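Local coordinates for protein thiosulfate sulfurtransferase YnjE (Escherichia coli, PDB 2WLR) that catalyses the transfer of sulfur from thiosulfate to cyanide, giving thiocyanate and sulfite, at residues V126-L131 and W238-D243; V150-W155 and K159-S164; G168-D173 and A196-R201; V206-R211 and A217-I222. All coordinates share one frame; numbering follows the deposited sequence.

Contact 1 (V126-L131 and W238-D243); sequences VYPQWL and WQTWSD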
loop_
_atom_site.group_PDB
_atom_site.type_symbol
_atom_site.label_atom_id
_atom_site.label_comp_id
_atom_site.label_asym_id
_atom_site.label_seq_id
_atom_site.Cartn_x
_atom_site.Cartn_y
_atom_site.Cartn_z
ATOM N N VAL A 126 0.411 -8.700 -3.179
ATOM C CA VAL A 126 1.275 -9.793 -3.630
ATOM C C VAL A 126 2.713 -9.331 -3.948
ATOM O O VAL A 126 3.022 -8.136 -3.945
ATOM C CB VAL A 126 0.645 -10.540 -4.823
ATOM C CG1 VAL A 126 -0.833 -10.890 -4.502
ATOM C CG2 VAL A 126 0.773 -9.706 -6.129
ATOM N N TYR A 127 3.592 -10.277 -4.235
ATOM C CA TYR A 127 4.992 -10.006 -4.488
ATOM C C TYR A 127 5.448 -10.809 -5.722
ATOM O O TYR A 127 4.737 -11.738 -6.156
ATOM C CB TYR A 127 5.807 -10.313 -3.230
ATOM C CG TYR A 127 5.852 -11.760 -2.810
ATOM C CD1 TYR A 127 4.813 -12.350 -2.109
ATOM C CD2 TYR A 127 6.965 -12.539 -3.105
ATOM C CE1 TYR A 127 4.889 -13.658 -1.711
ATOM C CE2 TYR A 127 7.030 -13.879 -2.714
ATOM C CZ TYR A 127 5.994 -14.421 -2.026
ATOM O OH TYR A 127 6.118 -15.745 -1.652
ATOM N N PRO A 128 6.611 -10.464 -6.303
ATOM C CA PRO A 128 6.929 -11.013 -7.636
ATOM C C PRO A 128 7.000 -12.527 -7.745
ATOM O O PRO A 128 6.381 -13.113 -8.647
ATOM C CB PRO A 128 8.266 -10.339 -7.980
ATOM C CG PRO A 128 8.175 -9.029 -7.290
ATOM C CD PRO A 128 7.508 -9.361 -5.965
ATOM N N GLN A 129 7.737 -13.184 -6.870
ATOM C CA GLN A 129 7.832 -14.634 -6.964
ATOM C C GLN A 129 6.472 -15.313 -6.929
ATOM O O GLN A 129 6.228 -16.301 -7.633
ATOM C CB GLN A 129 8.750 -15.210 -5.890
ATOM C CG GLN A 129 9.128 -16.663 -6.196
ATOM C CD GLN A 129 9.961 -16.806 -7.468
ATOM O OE1 GLN A 129 10.925 -16.054 -7.676
ATOM N NE2 GLN A 129 9.569 -17.731 -8.338
ATOM N N TRP A 130 5.558 -14.784 -6.133
ATOM C CA TRP A 130 4.230 -15.379 -5.996
ATOM C C TRP A 130 3.543 -15.340 -7.344
ATOM O O TRP A 130 2.973 -16.322 -7.802
ATOM C CB TRP A 130 3.395 -14.612 -4.959
ATOM C CG TRP A 130 1.984 -15.106 -4.784
ATOM C CD1 TRP A 130 1.566 -16.085 -3.921
ATOM C CD2 TRP A 130 0.805 -14.653 -5.471
ATOM N NE1 TRP A 130 0.218 -16.262 -4.021
ATOM C CE2 TRP A 130 -0.284 -15.402 -4.968
ATOM C CE3 TRP A 130 0.557 -13.706 -6.476
ATOM C CZ2 TRP A 130 -1.579 -15.227 -5.439
ATOM C CZ3 TRP A 130 -0.729 -13.532 -6.920
ATOM C CH2 TRP A 130 -1.785 -14.291 -6.397
ATOM N N LEU A 131 3.604 -14.184 -7.992
ATOM C CA LEU A 131 2.924 -14.002 -9.254
ATOM C C LEU A 131 3.578 -14.854 -10.322
ATOM O O LEU A 131 2.901 -15.418 -11.160
ATOM C CB LEU A 131 2.973 -12.533 -9.628
ATOM C CG LEU A 131 2.205 -12.096 -10.857
ATOM C CD1 LEU A 131 0.764 -12.589 -10.789
ATOM C CD2 LEU A 131 2.291 -10.575 -10.934
ATOM N N TRP A 238 5.908 -2.421 -10.561
ATOM C CA TRP A 238 6.788 -2.976 -11.572
ATOM C C TRP A 238 8.233 -3.099 -11.143
ATOM O O TRP A 238 8.884 -4.064 -11.496
ATOM C CB TRP A 238 6.711 -2.100 -12.819
ATOM C CG TRP A 238 7.847 -2.367 -13.775
ATOM C CD1 TRP A 238 8.941 -1.583 -13.955
ATOM C CD2 TRP A 238 8.023 -3.521 -14.619
ATOM N NE1 TRP A 238 9.793 -2.170 -14.867
ATOM C CE2 TRP A 238 9.252 -3.358 -15.285
ATOM C CE3 TRP A 238 7.286 -4.694 -14.839
ATOM C CZ2 TRP A 238 9.730 -4.295 -16.215
ATOM C CZ3 TRP A 238 7.762 -5.626 -15.768
ATOM C CH2 TRP A 238 8.990 -5.410 -16.427
ATOM N N GLN A 239 8.733 -2.103 -10.428
ATOM C CA GLN A 239 10.163 -2.100 -10.119
ATOM C C GLN A 239 10.557 -3.350 -9.343
ATOM O O GLN A 239 11.682 -3.836 -9.478
ATOM C CB GLN A 239 10.565 -0.842 -9.368
ATOM C CG GLN A 239 12.089 -0.599 -9.371
ATOM C CD GLN A 239 12.674 -0.585 -10.765
ATOM O OE1 GLN A 239 12.107 0.009 -11.688
ATOM N NE2 GLN A 239 13.821 -1.240 -10.933
ATOM N N THR A 240 9.666 -3.872 -8.508
ATOM C CA THR A 240 9.979 -5.092 -7.765
ATOM C C THR A 240 10.132 -6.315 -8.695
ATOM O O THR A 240 10.940 -7.203 -8.418
ATOM C CB THR A 240 8.947 -5.421 -6.643
ATOM O OG1 THR A 240 7.667 -5.789 -7.185
ATOM C CG2 THR A 240 8.830 -4.269 -5.610
ATOM N N TRP A 241 9.323 -6.397 -9.736
ATOM C CA TRP A 241 9.475 -7.433 -10.760
ATOM C C TRP A 241 10.795 -7.296 -11.497
ATOM O O TRP A 241 11.514 -8.282 -11.679
ATOM C CB TRP A 241 8.316 -7.377 -11.754
ATOM C CG TRP A 241 8.313 -8.549 -12.709
ATOM C CD1 TRP A 241 8.945 -8.641 -13.902
ATOM C CD2 TRP A 241 7.598 -9.770 -12.538
ATOM N NE1 TRP A 241 8.700 -9.836 -14.475
ATOM C CE2 TRP A 241 7.847 -10.561 -13.679
ATOM C CE3 TRP A 241 6.752 -10.278 -11.547
ATOM C CZ2 TRP A 241 7.331 -11.833 -13.820
ATOM C CZ3 TRP A 241 6.241 -11.512 -11.696
ATOM C CH2 TRP A 241 6.508 -12.291 -12.837
ATOM N N SER A 242 11.102 -6.074 -11.896
ATOM C CA SER A 242 12.342 -5.763 -12.615
ATOM C C SER A 242 13.556 -6.150 -11.766
ATOM O O SER A 242 14.468 -6.868 -12.230
ATOM C CB SER A 242 12.374 -4.275 -12.970
ATOM O OG SER A 242 13.528 -3.944 -13.746
ATOM N N ASP A 243 13.548 -5.712 -10.511
ATOM C CA ASP A 243 14.643 -6.001 -9.593
ATOM C C ASP A 243 14.772 -7.490 -9.237
ATOM O O ASP A 243 15.864 -7.949 -8.893
ATOM C CB ASP A 243 14.513 -5.141 -8.341
ATOM C CG ASP A 243 14.785 -3.650 -8.619
ATOM O OD1 ASP A 243 15.066 -3.289 -9.773
ATOM O OD2 ASP A 243 14.723 -2.843 -7.678
#
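In this rhodanese-like domain, the first turn of helix 128-135 packs against helix 238-243 on one face of the central parallel sheet. Pro-128, Leu-131, Thr-240 and Trp-241 meet there. Tyr-127 is the N-cap, so Pro-128 occupies the first turn and its ring faces the other helix. Pro-128 CG lies 3.3 Å from Thr-240 OG1, and the two side chains cross at about a right angle. The Thr-240 hydroxyl sits between the backbone N and the carbonyl carbon (chi1 68°). There OG1 touches Pro-128 CG while it is hydrogen-bonded to Gly-237 O, three residues earlier.

Trp-241 reaches across with its six-membered ring. CG trans to the backbone N (chi1 -171°) swings the indole out toward helix 128-135. Trp-241 CE3 lies 3.9 Å from Pro-128 CB. Trp-241 CZ3 comes within 3.4 Å of Pro-128 O, obliquely to the ring. Leu-131 CB meets the ring edge, 4.0 Å from Trp-241 CZ3. The proline and the leucine, three residues apart on one helix, both meet the six-membered end of the indole. Its NE1 is satisfied by Pro-247 O.

Leu-246 touches both Pro-128 and Trp-241. Leu-234 of strand 231-234 touches Pro-128 and Thr-240. His-132 and Gln-135 of helix 128-135 continue the contact with Trp-241.

Contact 2 (V150-W155 and K159-S164); sequences VIEAAW and KLYLIS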
loop_
_atom_site.group_PDB
_atom_site.type_symbol
_atom_site.label_atom_id
_atom_site.label_comp_id
_atom_site.label_asym_id
_atom_site.label_seq_id
_atom_site.Cartn_x
_atom_site.Cartn_y
_atom_site.Cartn_z
ATOM N N VAL A 150 -3.776 -10.522 -14.776
ATOM C CA VAL A 150 -2.740 -9.581 -14.364
ATOM C C VAL A 150 -2.760 -8.400 -15.318
ATOM O O VAL A 150 -2.806 -8.578 -16.528
ATOM C CB VAL A 150 -1.362 -10.216 -14.344
ATOM C CG1 VAL A 150 -0.300 -9.191 -13.933
ATOM C CG2 VAL A 150 -1.349 -11.399 -13.380
ATOM N N ILE A 151 -2.778 -7.192 -14.783
ATOM C CA ILE A 151 -2.979 -5.995 -15.577
ATOM C C ILE A 151 -2.077 -4.888 -15.110
ATOM O O ILE A 151 -2.088 -4.535 -13.910
ATOM C CB ILE A 151 -4.435 -5.506 -15.479
ATOM C CG1 ILE A 151 -5.435 -6.645 -15.774
ATOM C CG2 ILE A 151 -4.683 -4.372 -16.457
ATOM C CD1 ILE A 151 -6.856 -6.209 -15.923
ATOM N N GLU A 152 -1.335 -4.308 -16.046
ATOM C CA GLU A 152 -0.536 -3.103 -15.830
ATOM C C GLU A 152 -1.421 -1.891 -16.046
ATOM O O GLU A 152 -2.149 -1.809 -17.034
ATOM C CB GLU A 152 0.656 -2.986 -16.800
ATOM C CG GLU A 152 1.496 -1.768 -16.517
ATOM C CD GLU A 152 2.878 -1.739 -17.171
ATOM O OE1 GLU A 152 3.445 -2.791 -17.578
ATOM O OE2 GLU A 152 3.441 -0.607 -17.211
ATOM N N ALA A 153 -1.381 -0.948 -15.109
ATOM C CA ALA A 153 -2.140 0.300 -15.206
ATOM C C ALA A 153 -1.183 1.479 -15.297
ATOM O O ALA A 153 -0.196 1.549 -14.563
ATOM C CB ALA A 153 -3.089 0.461 -13.954
ATOM N N ALA A 154 -1.476 2.397 -16.205
ATOM C CA ALA A 154 -0.739 3.642 -16.326
ATOM C C ALA A 154 -1.584 4.653 -17.078
ATOM O O ALA A 154 -2.603 4.306 -17.683
ATOM C CB ALA A 154 0.610 3.431 -17.027
ATOM N N TRP A 155 -1.165 5.911 -17.027
ATOM C CA TRP A 155 -1.827 6.974 -17.760
ATOM C C TRP A 155 -1.484 6.882 -19.254
ATOM O O TRP A 155 -0.323 6.759 -19.624
ATOM C CB TRP A 155 -1.455 8.362 -17.213
ATOM C CG TRP A 155 -1.993 9.431 -18.106
ATOM C CD1 TRP A 155 -3.243 9.921 -18.097
ATOM C CD2 TRP A 155 -1.303 10.087 -19.191
ATOM N NE1 TRP A 155 -3.400 10.856 -19.101
ATOM C CE2 TRP A 155 -2.221 10.964 -19.792
ATOM C CE3 TRP A 155 -0.010 9.995 -19.718
ATOM C CZ2 TRP A 155 -1.882 11.776 -20.886
ATOM C CZ3 TRP A 155 0.332 10.797 -20.812
ATOM C CH2 TRP A 155 -0.602 11.674 -21.376
ATOM N N LYS A 159 3.172 2.812 -23.014
ATOM C CA LYS A 159 4.495 3.361 -23.305
ATOM C C LYS A 159 5.533 2.338 -22.847
ATOM O O LYS A 159 5.926 1.465 -23.611
ATOM C CB LYS A 159 4.665 4.737 -22.646
ATOM C CG LYS A 159 3.914 5.883 -23.395
ATOM C CD LYS A 159 3.833 7.163 -22.561
ATOM C CE LYS A 159 2.735 7.098 -21.443
ATOM N NZ LYS A 159 1.292 6.977 -21.915
ATOM N N LEU A 160 5.931 2.405 -21.580
ATOM C CA LEU A 160 6.926 1.476 -21.058
ATOM C C LEU A 160 6.501 0.010 -21.187
ATOM O O LEU A 160 7.337 -0.854 -21.432
ATOM C CB LEU A 160 7.230 1.836 -19.610
ATOM C CG LEU A 160 8.047 3.115 -19.468
ATOM C CD1 LEU A 160 8.058 3.522 -17.982
ATOM C CD2 LEU A 160 9.451 2.933 -20.060
ATOM N N TYR A 161 5.208 -0.255 -21.031
ATOM C CA TYR A 161 4.648 -1.588 -21.221
ATOM C C TYR A 161 5.076 -2.205 -22.554
ATOM O O TYR A 161 5.348 -3.381 -22.615
ATOM C CB TYR A 161 3.124 -1.535 -21.158
ATOM C CG TYR A 161 2.384 -2.832 -21.481
ATOM C CD1 TYR A 161 2.160 -3.229 -22.813
ATOM C CD2 TYR A 161 1.860 -3.650 -20.481
ATOM C CE1 TYR A 161 1.458 -4.386 -23.108
ATOM C CE2 TYR A 161 1.156 -4.804 -20.779
ATOM C CZ TYR A 161 0.963 -5.191 -22.112
ATOM O OH TYR A 161 0.267 -6.343 -22.385
ATOM N N LEU A 162 5.133 -1.408 -23.610
ATOM C CA LEU A 162 5.529 -1.983 -24.907
ATOM C C LEU A 162 6.971 -2.520 -24.903
ATOM O O LEU A 162 7.290 -3.455 -25.649
ATOM C CB LEU A 162 5.390 -0.952 -26.021
ATOM C CG LEU A 162 3.994 -0.389 -26.271
ATOM C CD1 LEU A 162 4.035 0.712 -27.346
ATOM C CD2 LEU A 162 3.045 -1.480 -26.654
ATOM N N ILE A 163 7.838 -1.913 -24.106
ATOM C CA ILE A 163 9.235 -2.310 -24.023
ATOM C C ILE A 163 9.390 -3.557 -23.136
ATOM O O ILE A 163 10.070 -4.503 -23.497
ATOM C CB ILE A 163 10.099 -1.159 -23.492
ATOM C CG1 ILE A 163 9.970 0.097 -24.372
ATOM C CG2 ILE A 163 11.571 -1.607 -23.368
ATOM C CD1 ILE A 163 10.437 -0.093 -25.790
ATOM N N SER A 164 8.779 -3.523 -21.955
ATOM C CA SER A 164 8.812 -4.649 -21.018
ATOM C C SER A 164 7.572 -4.604 -20.123
ATOM O O SER A 164 7.187 -3.549 -19.651
ATOM C CB SER A 164 10.054 -4.566 -20.128
ATOM O OG SER A 164 10.313 -5.818 -19.546
HETATM O O HOH W 1 3.582 1.294 -19.189
#
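This is a mixed polar and aromatic contact inside a beta-alpha-beta unit, between strand 148-154 and the short helix 160-163. Glu-152 and Tyr-161 run alongside each other, pointing opposite ways. Glu-152 is extended, with CG trans to the backbone N (chi1 -178°), and its OE1 reaches the edge of the tyrosine ring, 3.4 Å from Tyr-161 CD2. The carboxylate and ring planes stand 64° apart. A water bridges the two segments: it donates to Glu-152 OE2 at 2.7 Å and accepts from Tyr-161 N at 2.9 Å. OE2 also forms a salt bridge with Arg-211, which probably favours the ionised acid. A leucine in place of Glu-152 would probably leave Arg-211 without this counter-charge and the water without its acceptor.

Nearer the surface, Lys-159 bends back so that NZ donates to Trp-155 O at 2.8 Å, on a carbonyl lone pair. Tyr-161 OH reaches on to Ala-169 O, on the way into strand 170-173, and its ring meets Tyr-171 of that strand edge-to-face.

Contact 3 (G168-D173 and A196-R201); sequences GADYID and AKHGIR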
loop_
_atom_site.group_PDB
_atom_site.type_symbol
_atom_site.label_atom_id
_atom_site.label_comp_id
_atom_site.label_asym_id
_atom_site.label_seq_id
_atom_site.Cartn_x
_atom_site.Cartn_y
_atom_site.Cartn_z
ATOM N N GLY A 168 2.086 -12.192 -19.637
ATOM C CA GLY A 168 0.653 -12.472 -19.544
ATOM C C GLY A 168 -0.172 -11.281 -19.055
ATOM O O GLY A 168 -1.396 -11.384 -18.941
ATOM N N ALA A 169 0.478 -10.137 -18.828
ATOM C CA ALA A 169 -0.234 -8.948 -18.356
ATOM C C ALA A 169 -0.929 -8.205 -19.487
ATOM O O ALA A 169 -0.360 -8.006 -20.567
ATOM C CB ALA A 169 0.722 -7.999 -17.636
ATOM N N ASP A 170 -2.162 -7.797 -19.209
ATOM C CA ASP A 170 -2.946 -6.881 -20.035
ATOM C C ASP A 170 -2.511 -5.452 -19.652
ATOM O O ASP A 170 -1.637 -5.281 -18.799
ATOM C CB ASP A 170 -4.435 -7.177 -19.767
ATOM C CG ASP A 170 -5.400 -6.418 -20.650
ATOM O OD1 ASP A 170 -5.027 -5.943 -21.736
ATOM O OD2 ASP A 170 -6.582 -6.350 -20.225
ATOM N N TYR A 171 -3.073 -4.448 -20.313
ATOM C CA TYR A 171 -2.801 -3.046 -20.012
ATOM C C TYR A 171 -4.097 -2.272 -19.928
ATOM O O TYR A 171 -5.007 -2.450 -20.766
ATOM C CB TYR A 171 -1.938 -2.428 -21.110
ATOM C CG TYR A 171 -1.614 -0.970 -20.881
ATOM C CD1 TYR A 171 -0.486 -0.595 -20.154
ATOM C CD2 TYR A 171 -2.435 0.051 -21.389
ATOM C CE1 TYR A 171 -0.193 0.732 -19.924
ATOM C CE2 TYR A 171 -2.128 1.393 -21.168
ATOM C CZ TYR A 171 -0.992 1.725 -20.447
ATOM O OH TYR A 171 -0.623 3.033 -20.206
ATOM N N ILE A 172 -4.243 -1.462 -18.880
ATOM C CA ILE A 172 -5.386 -0.564 -18.768
ATOM C C ILE A 172 -4.837 0.863 -18.701
ATOM O O ILE A 172 -3.973 1.189 -17.875
ATOM C CB ILE A 172 -6.277 -0.850 -17.545
ATOM C CG1 ILE A 172 -7.074 -2.129 -17.736
ATOM C CG2 ILE A 172 -7.266 0.324 -17.284
ATOM C CD1 ILE A 172 -7.822 -2.551 -16.505
ATOM N N ASP A 173 -5.353 1.725 -19.572
ATOM C CA ASP A 173 -5.130 3.156 -19.539
ATOM C C ASP A 173 -6.059 3.700 -18.444
ATOM O O ASP A 173 -7.273 3.424 -18.461
ATOM C CB ASP A 173 -5.520 3.688 -20.933
ATOM C CG ASP A 173 -5.342 5.177 -21.119
ATOM O OD1 ASP A 173 -5.259 5.979 -20.163
ATOM O OD2 ASP A 173 -5.387 5.558 -22.317
ATOM N N ALA A 196 -15.995 -5.623 -19.186
ATOM C CA ALA A 196 -16.239 -6.606 -20.251
ATOM C C ALA A 196 -15.082 -6.697 -21.219
ATOM O O ALA A 196 -14.589 -7.795 -21.534
ATOM C CB ALA A 196 -17.524 -6.271 -21.008
ATOM N N LYS A 197 -14.599 -5.552 -21.671
ATOM C CA LYS A 197 -13.526 -5.457 -22.666
ATOM C C LYS A 197 -12.225 -6.091 -22.183
ATOM O O LYS A 197 -11.513 -6.723 -22.939
ATOM C CB LYS A 197 -13.307 -3.975 -22.992
ATOM C CG LYS A 197 -12.343 -3.548 -24.073
ATOM C CD LYS A 197 -11.844 -2.057 -23.818
ATOM C CE LYS A 197 -12.934 -1.039 -23.341
ATOM N NZ LYS A 197 -12.491 0.045 -22.315
ATOM N N HIS A 198 -11.925 -5.939 -20.899
ATOM C CA HIS A 198 -10.742 -6.557 -20.308
ATOM C C HIS A 198 -10.995 -7.955 -19.715
ATOM O O HIS A 198 -10.119 -8.515 -19.050
ATOM C CB HIS A 198 -10.128 -5.612 -19.272
ATOM C CG HIS A 198 -9.606 -4.359 -19.880
ATOM N ND1 HIS A 198 -8.361 -4.276 -20.465
ATOM C CD2 HIS A 198 -10.199 -3.160 -20.075
ATOM C CE1 HIS A 198 -8.190 -3.059 -20.951
ATOM N NE2 HIS A 198 -9.299 -2.362 -20.738
ATOM N N GLY A 199 -12.156 -8.553 -19.985
ATOM C CA GLY A 199 -12.408 -9.939 -19.625
ATOM C C GLY A 199 -12.533 -10.209 -18.156
ATOM O O GLY A 199 -12.151 -11.269 -17.672
ATOM N N ILE A 200 -13.078 -9.238 -17.433
ATOM C CA ILE A 200 -13.213 -9.307 -15.984
ATOM C C ILE A 200 -14.680 -9.500 -15.581
ATOM O O ILE A 200 -15.529 -8.639 -15.887
ATOM C CB ILE A 200 -12.683 -8.026 -15.328
ATOM C CG1 ILE A 200 -11.212 -7.789 -15.721
ATOM C CG2 ILE A 200 -12.859 -8.105 -13.800
ATOM C CD1 ILE A 200 -10.675 -6.378 -15.365
ATOM N N ARG A 201 -15.013 -10.618 -14.925
ATOM C CA ARG A 201 -16.303 -10.780 -14.258
ATOM C C ARG A 201 -16.143 -10.447 -12.786
ATOM O O ARG A 201 -15.008 -10.291 -12.278
ATOM C CB ARG A 201 -16.811 -12.218 -14.366
ATOM C CG ARG A 201 -16.942 -12.745 -15.750
ATOM C CD ARG A 201 -17.644 -14.110 -15.735
ATOM N NE ARG A 201 -16.948 -15.004 -14.813
ATOM C CZ ARG A 201 -15.880 -15.743 -15.111
ATOM N NH1 ARG A 201 -15.371 -15.773 -16.343
ATOM N NH2 ARG A 201 -15.329 -16.496 -14.158
HETATM O O HOH W 2 -7.293 -8.594 -18.763
#
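The buried imidazole of His-198 is held at both nitrogens by carboxylates: ND1 by Asp-170 and NE2 by Glu-176. The contact joins edge strand 170-173 of the rhodanese sheet to the end of helix 188-197, which Gly-199 closes as the C-prime residue of a Schellman motif. His-198 ND1 donates to Asp-170 OD2 at 2.7 Å, nearly straight at 168°. The carboxylate is met on its syn side, 29° out of its plane. Two acids so close would probably favour the charged imidazolium.

Ile-172 covers one face of the ring. Ile-172 CG1 stands 3.6 Å from the His-198 ring centroid and only 14° off the normal, a CH-pi contact. A leucine replacing His-198 would remove both ring nitrogens and would probably leave Asp-170 OD2 and Glu-176 OE1 without the partner they share.

Asp-170 OD1 turns back to its own strand and takes a weak bond from Tyr-171 N. A water adds a second link, donating to Asp-170 OD2 and to His-198 O, each at 2.8 Å.

Contact 4 (V206-R211 and A217-I222); sequences VILYGR and ARVAQI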
loop_
_atom_site.group_PDB
_atom_site.type_symbol
_atom_site.label_atom_id
_atom_site.label_comp_id
_atom_site.label_asym_id
_atom_site.label_seq_id
_atom_site.Cartn_x
_atom_site.Cartn_y
_atom_site.Cartn_z
ATOM N N VAL A 206 -8.337 -10.036 -10.029
ATOM C CA VAL A 206 -7.546 -9.079 -10.808
ATOM C C VAL A 206 -6.332 -8.660 -9.987
ATOM O O VAL A 206 -6.489 -8.150 -8.863
ATOM C CB VAL A 206 -8.360 -7.878 -11.221
ATOM C CG1 VAL A 206 -7.494 -6.911 -11.992
ATOM C CG2 VAL A 206 -9.618 -8.280 -12.063
ATOM N N ILE A 207 -5.156 -8.861 -10.545
ATOM C CA ILE A 207 -3.904 -8.411 -9.937
ATOM C C ILE A 207 -3.395 -7.239 -10.779
ATOM O O ILE A 207 -3.009 -7.417 -11.925
ATOM C CB ILE A 207 -2.875 -9.557 -9.823
ATOM C CG1 ILE A 207 -3.490 -10.747 -9.068
ATOM C CG2 ILE A 207 -1.616 -9.087 -9.128
ATOM C CD1 ILE A 207 -3.275 -12.020 -9.762
ATOM N N LEU A 208 -3.363 -6.064 -10.197
ATOM C CA LEU A 208 -2.918 -4.850 -10.855
ATOM C C LEU A 208 -1.527 -4.464 -10.411
ATOM O O LEU A 208 -1.142 -4.628 -9.234
ATOM C CB LEU A 208 -3.893 -3.699 -10.560
ATOM C CG LEU A 208 -5.214 -3.786 -11.337
ATOM C CD1 LEU A 208 -6.395 -3.292 -10.525
ATOM C CD2 LEU A 208 -5.072 -3.036 -12.683
ATOM N N TYR A 209 -0.771 -3.899 -11.338
ATOM C CA TYR A 209 0.508 -3.292 -11.003
ATOM C C TYR A 209 0.718 -2.085 -11.840
ATOM O O TYR A 209 0.103 -1.917 -12.878
ATOM C CB TYR A 209 1.699 -4.252 -11.151
ATOM C CG TYR A 209 2.119 -4.534 -12.597
ATOM C CD1 TYR A 209 1.471 -5.483 -13.372
ATOM C CD2 TYR A 209 3.171 -3.832 -13.173
ATOM C CE1 TYR A 209 1.875 -5.709 -14.698
ATOM C CE2 TYR A 209 3.557 -4.070 -14.471
ATOM C CZ TYR A 209 2.914 -4.995 -15.213
ATOM O OH TYR A 209 3.301 -5.223 -16.531
ATOM N N GLY A 210 1.596 -1.227 -11.379
ATOM C CA GLY A 210 1.949 -0.040 -12.146
ATOM C C GLY A 210 3.421 0.240 -12.019
ATOM O O GLY A 210 4.071 -0.254 -11.132
ATOM N N ARG A 211 3.951 1.067 -12.910
ATOM C CA ARG A 211 5.251 1.632 -12.678
ATOM C C ARG A 211 5.157 2.512 -11.425
ATOM O O ARG A 211 6.107 2.611 -10.669
ATOM C CB ARG A 211 5.755 2.452 -13.879
ATOM C CG ARG A 211 6.850 1.742 -14.728
ATOM C CD ARG A 211 6.316 0.681 -15.680
ATOM N NE ARG A 211 7.430 0.073 -16.419
ATOM C CZ ARG A 211 7.350 -0.920 -17.303
ATOM N NH1 ARG A 211 6.193 -1.480 -17.621
ATOM N NH2 ARG A 211 8.472 -1.339 -17.850
ATOM N N ALA A 217 -3.621 1.331 -7.996
ATOM C CA ALA A 217 -4.534 1.433 -6.902
ATOM C C ALA A 217 -5.821 2.137 -7.287
ATOM O O ALA A 217 -6.905 1.805 -6.813
ATOM C CB ALA A 217 -3.900 2.151 -5.696
ATOM N N ARG A 218 -5.691 3.150 -8.130
ATOM C CA ARG A 218 -6.859 3.881 -8.598
ATOM C C ARG A 218 -7.796 2.967 -9.339
ATOM O O ARG A 218 -9.005 2.954 -9.075
ATOM C CB ARG A 218 -6.393 5.060 -9.459
ATOM C CG ARG A 218 -7.531 5.815 -10.155
ATOM C CD ARG A 218 -8.489 6.466 -9.199
ATOM N NE ARG A 218 -9.264 7.504 -9.887
ATOM C CZ ARG A 218 -10.286 8.182 -9.370
ATOM N NH1 ARG A 218 -10.753 7.916 -8.164
ATOM N NH2 ARG A 218 -10.889 9.124 -10.124
ATOM N N VAL A 219 -7.239 2.206 -10.286
ATOM C CA VAL A 219 -8.043 1.251 -11.044
ATOM C C VAL A 219 -8.614 0.213 -10.084
ATOM O O VAL A 219 -9.783 -0.146 -10.165
ATOM C CB VAL A 219 -7.228 0.586 -12.146
ATOM C CG1 VAL A 219 -8.036 -0.472 -12.891
ATOM C CG2 VAL A 219 -6.720 1.630 -13.137
ATOM N N ALA A 220 -7.803 -0.270 -9.150
ATOM C CA ALA A 220 -8.256 -1.285 -8.236
ATOM C C ALA A 220 -9.427 -0.855 -7.403
ATOM O O ALA A 220 -10.375 -1.628 -7.221
ATOM C CB ALA A 220 -7.087 -1.726 -7.310
ATOM N N GLN A 221 -9.360 0.326 -6.800
ATOM C CA GLN A 221 -10.413 0.763 -5.913
ATOM C C GLN A 221 -11.725 0.918 -6.694
ATOM O O GLN A 221 -12.808 0.583 -6.195
ATOM C CB GLN A 221 -10.014 2.055 -5.197
ATOM C CG GLN A 221 -11.021 2.582 -4.145
ATOM C CD GLN A 221 -12.154 3.424 -4.736
ATOM O OE1 GLN A 221 -12.092 3.818 -5.870
ATOM N NE2 GLN A 221 -13.210 3.652 -3.950
ATOM N N ILE A 222 -11.628 1.413 -7.937
ATOM C CA ILE A 222 -12.820 1.580 -8.771
ATOM C C ILE A 222 -13.417 0.208 -9.134
ATOM O O ILE A 222 -14.627 0.018 -9.101
ATOM C CB ILE A 222 -12.506 2.437 -10.006
ATOM C CG1 ILE A 222 -12.364 3.898 -9.572
ATOM C CG2 ILE A 222 -13.647 2.345 -11.049
ATOM C CD1 ILE A 222 -11.667 4.783 -10.576
#
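No flat group takes part where Leu-208 meets Val-219 and Ala-220. The nearby Arg-218 guanidinium has Ile-222 CD1 over one face, 3.6 Å above its plane and toward the rim. Its nitrogens form salt bridges elsewhere, NE with Glu-178 and NH2 with Asp-390.

The contact itself is aliphatic. Leu-208 CG lies trans to the carbonyl carbon (chi1 -75°), and both of its methyls reach the helix. Leu-208 CD1 sits 3.6 Å from Ala-220 CB and equally close to Ala-220 CA. Leu-208 CD2 meets Val-219 CG1 at 3.9 Å, and the two side chains cross at about a right angle. The small alanine lets the leucine tip come right up to the helix backbone.

This is the strand-to-helix step of a beta-alpha-beta crossover, from strand 205-209 through helix 213-226 to strand 231-234. Gly-210, after Tyr-209, probably corresponds in sequence to the catalytic Cys-365 of the next rhodanese domain. Val-231 touches both Leu-208 and Ala-220. Met-376 of helix 369-380 also touches Ala-220.

All four contacts belong to one rhodanese-like domain and its five-stranded parallel sheet. Contacts 3 and 4 are buried. Contacts 1 and 2 are partly buried, and the lysine end of contact 2 is at the surface. Contacts 1 and 2 lie on the sheet face that carries Tyr-209, whereas contact 4 is on the other face. Contact 3 sits at the sheet edge and shares neighbouring strands with contact 2, where Glu-152 O pairs with Ile-172 N. The chemistry varies with place: apolar in contact 4, proline and indole in contact 1, and charged groups with a bridging water in contacts 2 and 3. Arg-211 of segment 206-211 ties contact 1 to contact 2 through a cation-pi contact with Trp-238.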